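Local coordinates for protein particle-associated lyase (Acinetobacter bacteriophage AP22, PDB 4Y9V) that probably cleaves the capsular polysaccharide of Acinetobacter baumannii as a trimeric phage tailspike lyase, and binds a capsular saccharide, at residues A[486-494]-A[511-522]. Residues are numbered along the deposited sequence; the frame is centred on the assembly and turned at random.
Sequences IGYIIVDDV and STLATNVKTRQM
R520 lays its aliphatic stem alongside I490, both side chains pointing the same way, with R520 CB 4.0 Å from I490 CG1. The R520 chain is extended from CG to NE, which carries the guanidinium past the isoleucine. R520 NH2 hydrogen-bonds I625 O and, across the subunit interface, V494 O of a second subunit. Beneath these side chains, strands 488-491 and 518-522 run parallel, their axes 4.7 Å apart at closest approach. This is consistent with the end of the right-handed beta-helix of the pectin lyase-like fold: the longer strand 518-531 also pairs antiparallel with 613-623. V491 N donates to R520 O at 2.9 Å, nearly along the C=O axis, and R520 N donates to I489 O. On the face of I489, Q521 NE2 bonds T519 OG1 with the acceptor in its amide plane. At one end, with CG anti to the backbone N (chi1 -172°), the M522 chain runs across D492 O to V494. There the V494 N-H points almost straight at M522 SD in a weak bond of 3.6 Å, and the bend at chi3 sets M522 CE 3.9 Å from V494 CG2. At the other end I486 CG2 meets V517 CG1 at 3.8 Å, while I486 CD1 packs 3.4 Å from S511 O.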
ATOM      1  N   ILE A 486      25.307  -5.734 -17.610  1.00  6.11           N
ATOM      2  CA  ILE A 486      24.375  -4.782 -17.048  1.00  5.78           C
ATOM      3  C   ILE A 486      23.510  -4.292 -18.176  1.00  6.21           C
ATOM      4  O   ILE A 486      24.035  -3.843 -19.210  1.00  7.76           O
ATOM      5  CB  ILE A 486      25.110  -3.613 -16.347  1.00  5.76           C
ATOM      6  CG1 ILE A 486      25.915  -4.123 -15.140  1.00  6.16           C
ATOM      7  CG2 ILE A 486      24.165  -2.491 -15.995  1.00  6.80           C
ATOM      8  CD1 ILE A 486      26.940  -3.139 -14.660  1.00  7.06           C
ATOM      9  N   GLY A 487      22.189  -4.307 -17.994  1.00  5.74           N
ATOM     10  CA  GLY A 487      21.294  -3.729 -18.971  1.00  6.06           C
ATOM     11  C   GLY A 487      21.246  -2.221 -18.825  1.00  5.74           C
ATOM     12  O   GLY A 487      21.697  -1.447 -19.657  1.00  7.30           O
ATOM     13  N   TYR A 488      20.711  -1.800 -17.672  1.00  5.39           N
ATOM     14  CA  TYR A 488      20.657  -0.388 -17.362  1.00  5.43           C
ATOM     15  C   TYR A 488      20.851  -0.160 -15.876  1.00  5.01           C
ATOM     16  O   TYR A 488      20.519  -0.983 -15.026  1.00  5.34           O
ATOM     17  CB  TYR A 488      19.316   0.254 -17.815  1.00  6.21           C
ATOM     18  CG  TYR A 488      18.086  -0.341 -17.193  1.00  6.21           C
ATOM     19  CD1 TYR A 488      17.469  -1.473 -17.731  1.00  7.26           C
ATOM     20  CD2 TYR A 488      17.528   0.200 -16.057  1.00  7.16           C
ATOM     21  CE1 TYR A 488      16.369  -2.042 -17.174  1.00  7.82           C
ATOM     22  CE2 TYR A 488      16.378  -0.346 -15.482  1.00  7.59           C
ATOM     23  CZ  TYR A 488      15.809  -1.457 -16.048  1.00  7.70           C
ATOM     24  OH  TYR A 488      14.679  -2.032 -15.513  1.00 10.11           O
ATOM     25  N   ILE A 489      21.393   1.039 -15.586  1.00  5.00           N
ATOM     26  CA  ILE A 489      21.406   1.578 -14.232  1.00  4.77           C
ATOM     27  C   ILE A 489      20.834   2.993 -14.308  1.00  4.66           C
ATOM     28  O   ILE A 489      21.343   3.838 -15.036  1.00  5.46           O
ATOM     29  CB  ILE A 489      22.776   1.561 -13.554  1.00  5.17           C
ATOM     30  CG1 ILE A 489      23.319   0.127 -13.444  1.00  5.96           C
ATOM     31  CG2 ILE A 489      22.692   2.253 -12.194  1.00  5.64           C
ATOM     32  CD1 ILE A 489      24.744   0.027 -12.959  1.00  7.59           C
ATOM     33  N   ILE A 490      19.750   3.214 -13.554  1.00  4.66           N
ATOM     34  CA  ILE A 490      19.132   4.521 -13.435  1.00  4.71           C
ATOM     35  C   ILE A 490      19.282   4.982 -11.990  1.00  4.59           C
ATOM     36  O   ILE A 490      18.894   4.257 -11.077  1.00  5.56           O
ATOM     37  CB  ILE A 490      17.634   4.436 -13.812  1.00  5.25           C
ATOM     38  CG1 ILE A 490      17.483   4.080 -15.288  1.00  5.83           C
ATOM     39  CG2 ILE A 490      16.893   5.699 -13.432  1.00  5.73           C
ATOM     40  CD1 ILE A 490      16.044   3.728 -15.675  1.00  7.30           C
ATOM     41  N   VAL A 491      19.878   6.157 -11.795  1.00  4.50           N
ATOM     42  CA  VAL A 491      19.955   6.820 -10.483  1.00  4.54           C
ATOM     43  C   VAL A 491      19.583   8.263 -10.774  1.00  4.61           C
ATOM     44  O   VAL A 491      20.454   9.101 -11.017  1.00  5.08           O
ATOM     45  CB  VAL A 491      21.308   6.676  -9.808  1.00  4.82           C
ATOM     46  CG1 VAL A 491      21.268   7.315  -8.421  1.00  5.28           C
ATOM     47  CG2 VAL A 491      21.756   5.213  -9.712  1.00  5.56           C
ATOM     48  N   ASP A 492      18.262   8.543 -10.814  1.00  5.04           N
ATOM     49  CA  ASP A 492      17.773   9.779 -11.435  1.00  5.16           C
ATOM     50  C   ASP A 492      17.107  10.766 -10.462  1.00  5.22           C
ATOM     51  O   ASP A 492      16.889  11.909 -10.883  1.00  6.23           O
ATOM     52  CB  ASP A 492      16.853   9.491 -12.597  1.00  5.83           C
ATOM     53  CG  ASP A 492      15.565   8.805 -12.207  1.00  6.00           C
ATOM     54  OD1 ASP A 492      15.429   8.378 -11.073  1.00  6.17           O
ATOM     55  OD2 ASP A 492      14.674   8.696 -13.111  1.00  9.72           O
ATOM     56  N   ASP A 493      16.806  10.367  -9.249  1.00  5.06           N
ATOM     57  CA  ASP A 493      16.031  11.208  -8.333  1.00  5.27           C
ATOM     58  C   ASP A 493      16.307  10.718  -6.905  1.00  5.02           C
ATOM     59  O   ASP A 493      15.566   9.926  -6.351  1.00  5.76           O
ATOM     60  CB  ASP A 493      14.559  11.177  -8.649  1.00  5.79           C
ATOM     61  CG  ASP A 493      13.715  12.101  -7.797  1.00  6.85           C
ATOM     62  OD1 ASP A 493      14.272  12.896  -6.974  1.00  7.86           O
ATOM     63  OD2 ASP A 493      12.454  12.019  -7.960  1.00  7.74           O
ATOM     64  N   VAL A 494      17.428  11.205  -6.370  1.00  5.13           N
ATOM     65  CA  VAL A 494      17.902  10.893  -5.037  1.00  5.00           C
ATOM     66  C   VAL A 494      18.272  12.224  -4.373  1.00  5.01           C
ATOM     67  O   VAL A 494      18.571  13.195  -5.074  1.00  5.72           O
ATOM     68  CB  VAL A 494      19.126   9.943  -5.050  1.00  5.52           C
ATOM     69  CG1 VAL A 494      18.791   8.647  -5.775  1.00  6.33           C
ATOM     70  CG2 VAL A 494      20.370  10.592  -5.643  1.00  6.21           C
ATOM     71  N   SER A 511      32.654  -3.102 -15.263  1.00  6.08           N
ATOM     72  CA  SER A 511      31.304  -3.517 -15.654  1.00  5.74           C
ATOM     73  C   SER A 511      30.365  -2.340 -15.842  1.00  5.62           C
ATOM     74  O   SER A 511      29.528  -2.375 -16.762  1.00  6.13           O
ATOM     75  CB  SER A 511      30.714  -4.497 -14.618  1.00  5.87           C
ATOM     76  OG  SER A 511      31.457  -5.719 -14.610  1.00  6.23           O
ATOM     77  N   THR A 512      30.438  -1.309 -15.007  1.00  5.53           N
ATOM     78  CA  THR A 512      29.533  -0.184 -15.154  1.00  5.64           C
ATOM     79  C   THR A 512      29.898   0.717 -16.350  1.00  6.23           C
ATOM     80  O   THR A 512      29.043   1.523 -16.763  1.00  7.18           O
ATOM     81  CB  THR A 512      29.414   0.650 -13.874  1.00  5.68           C
ATOM     82  OG1 THR A 512      30.719   1.128 -13.548  1.00  6.08           O
ATOM     83  CG2 THR A 512      28.813  -0.137 -12.729  1.00  6.05           C
ATOM     84  N   LEU A 513      31.107   0.578 -16.900  1.00  6.79           N
ATOM     85  CA  LEU A 513      31.563   1.370 -18.031  1.00  7.13           C
ATOM     86  C   LEU A 513      31.573   0.576 -19.329  1.00  7.80           C
ATOM     87  O   LEU A 513      32.003   1.106 -20.383  1.00  9.51           O
ATOM     88  CB  LEU A 513      32.946   1.928 -17.724  1.00  7.75           C
ATOM     89  CG  LEU A 513      33.029   2.923 -16.564  1.00  9.38           C
ATOM     90  CD1 LEU A 513      34.456   3.262 -16.253  1.00 12.06           C
ATOM     91  CD2 LEU A 513      32.194   4.135 -16.883  1.00 11.37           C
ATOM     92  N   ALA A 514      31.143  -0.662 -19.334  1.00  7.36           N
ATOM     93  CA  ALA A 514      31.219  -1.473 -20.548  1.00  7.96           C
ATOM     94  C   ALA A 514      30.341  -0.910 -21.633  1.00  8.07           C
ATOM     95  O   ALA A 514      29.346  -0.238 -21.380  1.00  8.44           O
ATOM     96  CB  ALA A 514      30.846  -2.930 -20.202  1.00  9.07           C
ATOM     97  N   THR A 515      30.750  -1.217 -22.863  0.67 10.56           N
ATOM     98  CA  THR A 515      30.170  -0.629 -24.068  0.67 12.53           C
ATOM     99  C   THR A 515      28.667  -0.602 -24.108  0.67 13.12           C
ATOM    100  O   THR A 515      27.974   0.383 -24.395  0.67 15.18           O
ATOM    101  CB  THR A 515      30.724  -1.353 -25.309  0.67 17.01           C
ATOM    102  OG1 THR A 515      32.123  -1.327 -25.312  0.67 21.10           O
ATOM    103  CG2 THR A 515      30.317  -0.513 -26.512  0.67 24.19           C
ATOM    104  N   ASN A 516      28.075  -1.761 -23.801  0.67 13.07           N
ATOM    105  CA  ASN A 516      26.615  -1.732 -24.032  0.67 11.61           C
ATOM    106  C   ASN A 516      25.743  -1.241 -22.897  0.67  9.15           C
ATOM    107  O   ASN A 516      24.529  -1.273 -23.037  0.67 10.00           O
ATOM    108  CB  ASN A 516      26.229  -3.133 -24.501  0.67 14.74           C
ATOM    109  CG  ASN A 516      26.806  -3.368 -25.907  0.67 20.50           C
ATOM    110  OD1 ASN A 516      26.715  -2.544 -26.851  0.67 26.18           O
ATOM    111  ND2 ASN A 516      27.385  -4.561 -25.985  0.67 31.27           N
ATOM    112  N   VAL A 517      26.347  -0.818 -21.805  1.00  8.22           N
ATOM    113  CA  VAL A 517      25.608  -0.413 -20.614  1.00  7.04           C
ATOM    114  C   VAL A 517      24.960   0.936 -20.835  1.00  7.15           C
ATOM    115  O   VAL A 517      25.610   1.850 -21.343  1.00 10.35           O
ATOM    116  CB  VAL A 517      26.557  -0.346 -19.406  1.00  7.53           C
ATOM    117  CG1 VAL A 517      25.844   0.174 -18.176  1.00  8.96           C
ATOM    118  CG2 VAL A 517      27.169  -1.720 -19.150  1.00  8.87           C
ATOM    119  N   LYS A 518      23.697   1.075 -20.449  1.00  6.41           N
ATOM    120  CA  LYS A 518      22.981   2.339 -20.593  1.00  6.45           C
ATOM    121  C   LYS A 518      22.561   2.834 -19.219  1.00  6.00           C
ATOM    122  O   LYS A 518      22.082   2.073 -18.386  1.00  7.56           O
ATOM    123  CB  LYS A 518      21.816   2.153 -21.543  1.00  9.09           C
ATOM    124  CG  LYS A 518      22.312   1.804 -22.963  1.00 12.89           C
ATOM    125  CD  LYS A 518      21.225   1.427 -23.933  1.00 15.06           C
ATOM    126  CE  LYS A 518      21.824   1.344 -25.326  1.00 18.90           C
ATOM    127  NZ  LYS A 518      22.924   0.326 -25.458  1.00 22.06           N
ATOM    128  N   THR A 519      22.701   4.142 -19.015  1.00  5.12           N
ATOM    129  CA  THR A 519      22.395   4.737 -17.727  1.00  5.25           C
ATOM    130  C   THR A 519      21.553   5.975 -17.871  1.00  5.36           C
ATOM    131  O   THR A 519      21.549   6.654 -18.880  1.00  6.08           O
ATOM    132  CB  THR A 519      23.672   5.054 -16.927  1.00  5.67           C
ATOM    133  OG1 THR A 519      24.325   6.186 -17.449  1.00  6.39           O
ATOM    134  CG2 THR A 519      24.579   3.849 -16.805  1.00  6.47           C
ATOM    135  N   ARG A 520      20.837   6.298 -16.769  1.00  4.85           N
ATOM    136  CA  ARG A 520      20.307   7.626 -16.532  1.00  4.82           C
ATOM    137  C   ARG A 520      20.885   8.070 -15.212  1.00  4.83           C
ATOM    138  O   ARG A 520      20.795   7.343 -14.220  1.00  6.49           O
ATOM    139  CB  ARG A 520      18.790   7.668 -16.488  1.00  5.75           C
ATOM    140  CG  ARG A 520      18.066   7.327 -17.738  1.00  6.95           C
ATOM    141  CD  ARG A 520      16.568   7.341 -17.572  1.00  8.05           C
ATOM    142  NE  ARG A 520      15.903   7.010 -18.807  1.00  7.65           N
ATOM    143  CZ  ARG A 520      14.587   6.846 -18.975  1.00  8.04           C
ATOM    144  NH1 ARG A 520      13.817   7.013 -17.973  1.00  8.41           N
ATOM    145  NH2 ARG A 520      14.106   6.474 -20.141  1.00  8.54           N
ATOM    146  N   GLN A 521      21.529   9.237 -15.193  1.00  4.71           N
ATOM    147  CA  GLN A 521      22.171   9.759 -14.005  1.00  4.78           C
ATOM    148  C   GLN A 521      21.669  11.177 -13.778  1.00  4.65           C
ATOM    149  O   GLN A 521      21.658  12.004 -14.690  1.00  5.53           O
ATOM    150  CB  GLN A 521      23.707   9.703 -14.138  1.00  5.00           C
ATOM    151  CG  GLN A 521      24.184   8.282 -14.418  1.00  6.12           C
ATOM    152  CD  GLN A 521      25.686   8.112 -14.478  1.00  5.41           C
ATOM    153  OE1 GLN A 521      26.420   8.595 -13.607  1.00  6.07           O
ATOM    154  NE2 GLN A 521      26.145   7.400 -15.487  1.00  5.74           N
ATOM    155  N   MET A 522      21.253  11.421 -12.536  1.00  4.82           N
ATOM    156  CA  MET A 522      20.523  12.614 -12.115  1.00  4.99           C
ATOM    157  C   MET A 522      21.151  13.896 -12.643  1.00  4.77           C
ATOM    158  O   MET A 522      22.352  14.123 -12.517  1.00  5.38           O
ATOM    159  CB  MET A 522      20.465  12.661 -10.574  1.00  5.12           C
ATOM    160  CG  MET A 522      19.558  13.777 -10.070  1.00  5.15           C
ATOM    161  SD  MET A 522      19.180  13.662  -8.307  1.00  5.20           S
ATOM    162  CE  MET A 522      20.798  13.998  -7.597  1.00  6.64           C
TER
HETATM  163  O   HOH W   1      22.336  -2.420 -22.105  0.58  8.58           O
HETATM  164  O   HOH W   2      13.827   8.536 -15.803  0.42  9.74           O
HETATM  165  O   HOH W   3      14.117   9.212 -15.590  0.58 13.15           O